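Local coordinates for cysteine desulfurase (PDB 5B89), which probably uses pyridoxal 5'-phosphate to take sulfur from L-cysteine and pass it to a sulfur carrier, leaving L-alanine, at residues Ala90-Ala95 and Tyr303-Gly308. Numbering follows the deposited sequence.
Sequences ADFIGA and YIERIG
In the class-V aminotransferase fold of this enzyme, the C-terminal turns of two helices, 73-93 and 291-307, meet through Phe92 on one side and Ile304 and Glu305 on the other. The contact is small, burying 117 Å² in all, and side chains alone make it: the closest pair of CA atoms, those of Phe92 and Glu305, is 8.6 Å apart. Phe92 and Glu305 span this gap together, each reaching out from its own helix. The ring of Phe92 is carried toward the second helix by a chi1 of -177°, which sets CG beside the carbonyl carbon and anti to the backbone N; there CE1 lies 4.2 Å from CG2 of Ile304, an apolar touch by the gamma methyl branch. Glu305 comes from the other helix on an extended chain, and its OE1 stands 3.7 Å from Phe92 CD1. The carboxylate plane is turned 57° from the ring plane, and oxygen and methyl both approach the ring obliquely. The other carboxylate oxygen, OE2, forms a salt bridge with Arg302 of the same helix, which would help hold the acid group beside the ring.

Both helices stop close by at glycines with positive phi. Gly94 closes the first in a Schellman motif, with Ala95 N bonded to Ala90 O at 2.9 Å, while Gly308 ends the second and also occupies the N-cap position of helix 309-329. Leu309 of that next helix touches both Phe92 and Ile304, and Ile312 adds to the packing round Ile304. On the first helix, Ala90 and Ile93 rest on Ile100 of strand 100-103, and Ile93 also meets Tyr248 of strand 245-249, so the contact links helices 291-307 and 309-329 to the edge of the seven-stranded sheet.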
ATOM      1  N   ALA B  90      11.436 -13.617   1.683  1.00 10.67           N
ATOM      2  CA  ALA B  90      12.190 -14.399   0.645  1.00 10.34           C
ATOM      3  C   ALA B  90      12.370 -15.823   1.113  1.00 11.12           C
ATOM      4  O   ALA B  90      12.034 -16.766   0.345  1.00 12.48           O
ATOM      5  CB  ALA B  90      13.505 -13.737   0.366  1.00 10.87           C
ATOM      6  N   ASP B  91      12.861 -16.018   2.306  1.00 10.50           N
ATOM      7  CA  ASP B  91      13.062 -17.364   2.773  1.00 12.27           C
ATOM      8  C   ASP B  91      11.770 -18.167   2.883  1.00 12.42           C
ATOM      9  O   ASP B  91      11.792 -19.320   2.645  1.00 14.81           O
ATOM     10  CB  ASP B  91      13.847 -17.436   4.077  1.00 13.65           C
ATOM     11  CG  ASP B  91      15.265 -16.974   3.949  1.00 19.68           C
ATOM     12  OD1 ASP B  91      15.821 -16.978   2.904  1.00 21.94           O
ATOM     13  OD2 ASP B  91      15.822 -16.640   4.974  1.00 24.65           O
ATOM     14  N   PHE B  92      10.676 -17.532   3.242  1.00 11.27           N
ATOM     15  CA  PHE B  92       9.409 -18.211   3.399  1.00 12.13           C
ATOM     16  C   PHE B  92       8.942 -18.875   2.090  1.00 12.70           C
ATOM     17  O   PHE B  92       8.379 -19.886   2.152  1.00 13.87           O
ATOM     18  CB  PHE B  92       8.377 -17.172   3.905  1.00 12.97           C
ATOM     19  CG  PHE B  92       6.999 -17.708   4.202  1.00 12.39           C
ATOM     20  CD1 PHE B  92       6.809 -18.651   5.156  1.00 14.37           C
ATOM     21  CD2 PHE B  92       5.930 -17.189   3.586  1.00 15.18           C
ATOM     22  CE1 PHE B  92       5.550 -19.096   5.448  1.00 14.64           C
ATOM     23  CE2 PHE B  92       4.671 -17.611   3.886  1.00 15.12           C
ATOM     24  CZ  PHE B  92       4.490 -18.567   4.808  1.00 16.18           C
ATOM     25  N   ILE B  93       9.237 -18.248   0.963  1.00 11.13           N
ATOM     26  CA  ILE B  93       8.843 -18.745  -0.341  1.00 12.47           C
ATOM     27  C   ILE B  93       9.953 -19.317  -1.206  1.00 12.30           C
ATOM     28  O   ILE B  93       9.757 -19.657  -2.282  1.00 13.56           O
ATOM     29  CB  ILE B  93       7.965 -17.769  -1.140  1.00 12.73           C
ATOM     30  CG1 ILE B  93       8.762 -16.561  -1.588  1.00 12.91           C
ATOM     31  CG2 ILE B  93       6.800 -17.353  -0.283  1.00 12.96           C
ATOM     32  CD1 ILE B  93       8.001 -15.635  -2.499  1.00 12.84           C
ATOM     33  N   GLY B  94      11.115 -19.377  -0.627  1.00 10.60           N
ATOM     34  CA  GLY B  94      12.268 -19.976  -1.358  1.00 11.92           C
ATOM     35  C   GLY B  94      12.855 -19.056  -2.363  1.00 13.16           C
ATOM     36  O   GLY B  94      13.558 -19.546  -3.351  1.00 15.01           O
ATOM     37  N   ALA B  95      12.732 -17.727  -2.281  1.00 12.36           N
ATOM     38  CA  ALA B  95      13.291 -16.777  -3.219  1.00 12.28           C
ATOM     39  C   ALA B  95      14.577 -16.139  -2.705  1.00 10.96           C
ATOM     40  O   ALA B  95      14.861 -16.277  -1.504  1.00 13.21           O
ATOM     41  CB  ALA B  95      12.268 -15.672  -3.426  1.00 12.82           C
ATOM     42  N   TYR B 303       5.614 -16.186  13.207  1.00 10.50           N
ATOM     43  CA  TYR B 303       4.619 -16.814  14.027  1.00 10.29           C
ATOM     44  C   TYR B 303       4.122 -18.113  13.339  1.00 12.42           C
ATOM     45  O   TYR B 303       3.949 -19.103  13.966  1.00 12.77           O
ATOM     46  CB  TYR B 303       3.481 -15.802  14.288  1.00 12.13           C
ATOM     47  CG  TYR B 303       2.478 -16.186  15.299  1.00 12.89           C
ATOM     48  CD1 TYR B 303       2.683 -15.926  16.625  1.00 14.40           C
ATOM     49  CD2 TYR B 303       1.307 -16.752  14.928  1.00 12.02           C
ATOM     50  CE1 TYR B 303       1.744 -16.289  17.553  1.00 15.73           C
ATOM     51  CE2 TYR B 303       0.382 -17.122  15.833  1.00 12.51           C
ATOM     52  CZ  TYR B 303       0.609 -16.904  17.160  1.00 13.74           C
ATOM     53  OH  TYR B 303      -0.344 -17.313  18.017  1.00 14.79           O
ATOM     54  N   ILE B 304       3.910 -18.027  12.054  1.00 12.62           N
ATOM     55  CA  ILE B 304       3.452 -19.166  11.274  1.00 13.06           C
ATOM     56  C   ILE B 304       4.538 -20.263  11.300  1.00 12.84           C
ATOM     57  O   ILE B 304       4.234 -21.401  11.370  1.00 14.41           O
ATOM     58  CB  ILE B 304       3.178 -18.744   9.791  1.00 13.48           C
ATOM     59  CG1 ILE B 304       1.884 -17.951   9.610  1.00 16.49           C
ATOM     60  CG2 ILE B 304       3.125 -19.930   8.837  1.00 14.11           C
ATOM     61  CD1 ILE B 304       0.601 -18.617  10.002  1.00 17.86           C
ATOM     62  N   GLU B 305       5.782 -19.860  11.245  1.00 12.82           N
ATOM     63  CA  GLU B 305       6.961 -20.848  11.232  1.00 14.19           C
ATOM     64  C   GLU B 305       7.018 -21.520  12.582  1.00 14.92           C
ATOM     65  O   GLU B 305       7.348 -22.784  12.595  1.00 14.59           O
ATOM     66  CB  GLU B 305       8.256 -20.130  10.851  1.00 15.43           C
ATOM     67  CG  GLU B 305       8.226 -19.757   9.376  1.00 18.25           C
ATOM     68  CD  GLU B 305       9.373 -18.863   8.896  1.00 23.10           C
ATOM     69  OE1 GLU B 305       9.527 -18.742   7.609  1.00 22.09           O
ATOM     70  OE2 GLU B 305       9.976 -18.226   9.800  1.00 24.38           O
ATOM     71  N   ARG B 306       6.649 -20.919  13.662  1.00 14.04           N
ATOM     72  CA  ARG B 306       6.693 -21.541  14.979  1.00 15.23           C
ATOM     73  C   ARG B 306       5.622 -22.591  15.066  1.00 15.69           C
ATOM     74  O   ARG B 306       5.805 -23.681  15.688  1.00 15.93           O
ATOM     75  CB  ARG B 306       6.486 -20.451  16.076  1.00 19.50           C
ATOM     76  CG  ARG B 306       6.685 -20.837  17.493  1.00 26.80           C
ATOM     77  CD  ARG B 306       6.635 -19.567  18.428  1.00 27.38           C
ATOM     78  NE  ARG B 306       6.178 -19.951  19.764  1.00 34.97           N
ATOM     79  CZ  ARG B 306       4.925 -19.822  20.226  1.00 40.68           C
ATOM     80  NH1 ARG B 306       3.900 -19.275  19.513  1.00 37.99           N
ATOM     81  NH2 ARG B 306       4.669 -20.249  21.453  1.00 47.28           N
ATOM     82  N   ILE B 307       4.453 -22.400  14.466  1.00 12.59           N
ATOM     83  CA  ILE B 307       3.399 -23.332  14.442  1.00 13.50           C
ATOM     84  C   ILE B 307       3.768 -24.434  13.459  1.00 14.63           C
ATOM     85  O   ILE B 307       3.608 -25.625  13.801  1.00 16.27           O
ATOM     86  CB  ILE B 307       2.103 -22.704  14.007  1.00 15.10           C
ATOM     87  CG1 ILE B 307       1.717 -21.588  14.978  1.00 13.12           C
ATOM     88  CG2 ILE B 307       1.022 -23.744  13.785  1.00 15.15           C
ATOM     89  CD1 ILE B 307       0.688 -20.672  14.365  1.00 14.05           C
ATOM     90  N   GLY B 308       4.262 -24.097  12.290  1.00 13.24           N
ATOM     91  CA  GLY B 308       4.540 -25.056  11.199  1.00 12.29           C
ATOM     92  C   GLY B 308       3.412 -25.221  10.216  1.00 11.83           C
ATOM     93  O   GLY B 308       2.271 -25.481  10.559  1.00 12.87           O
TER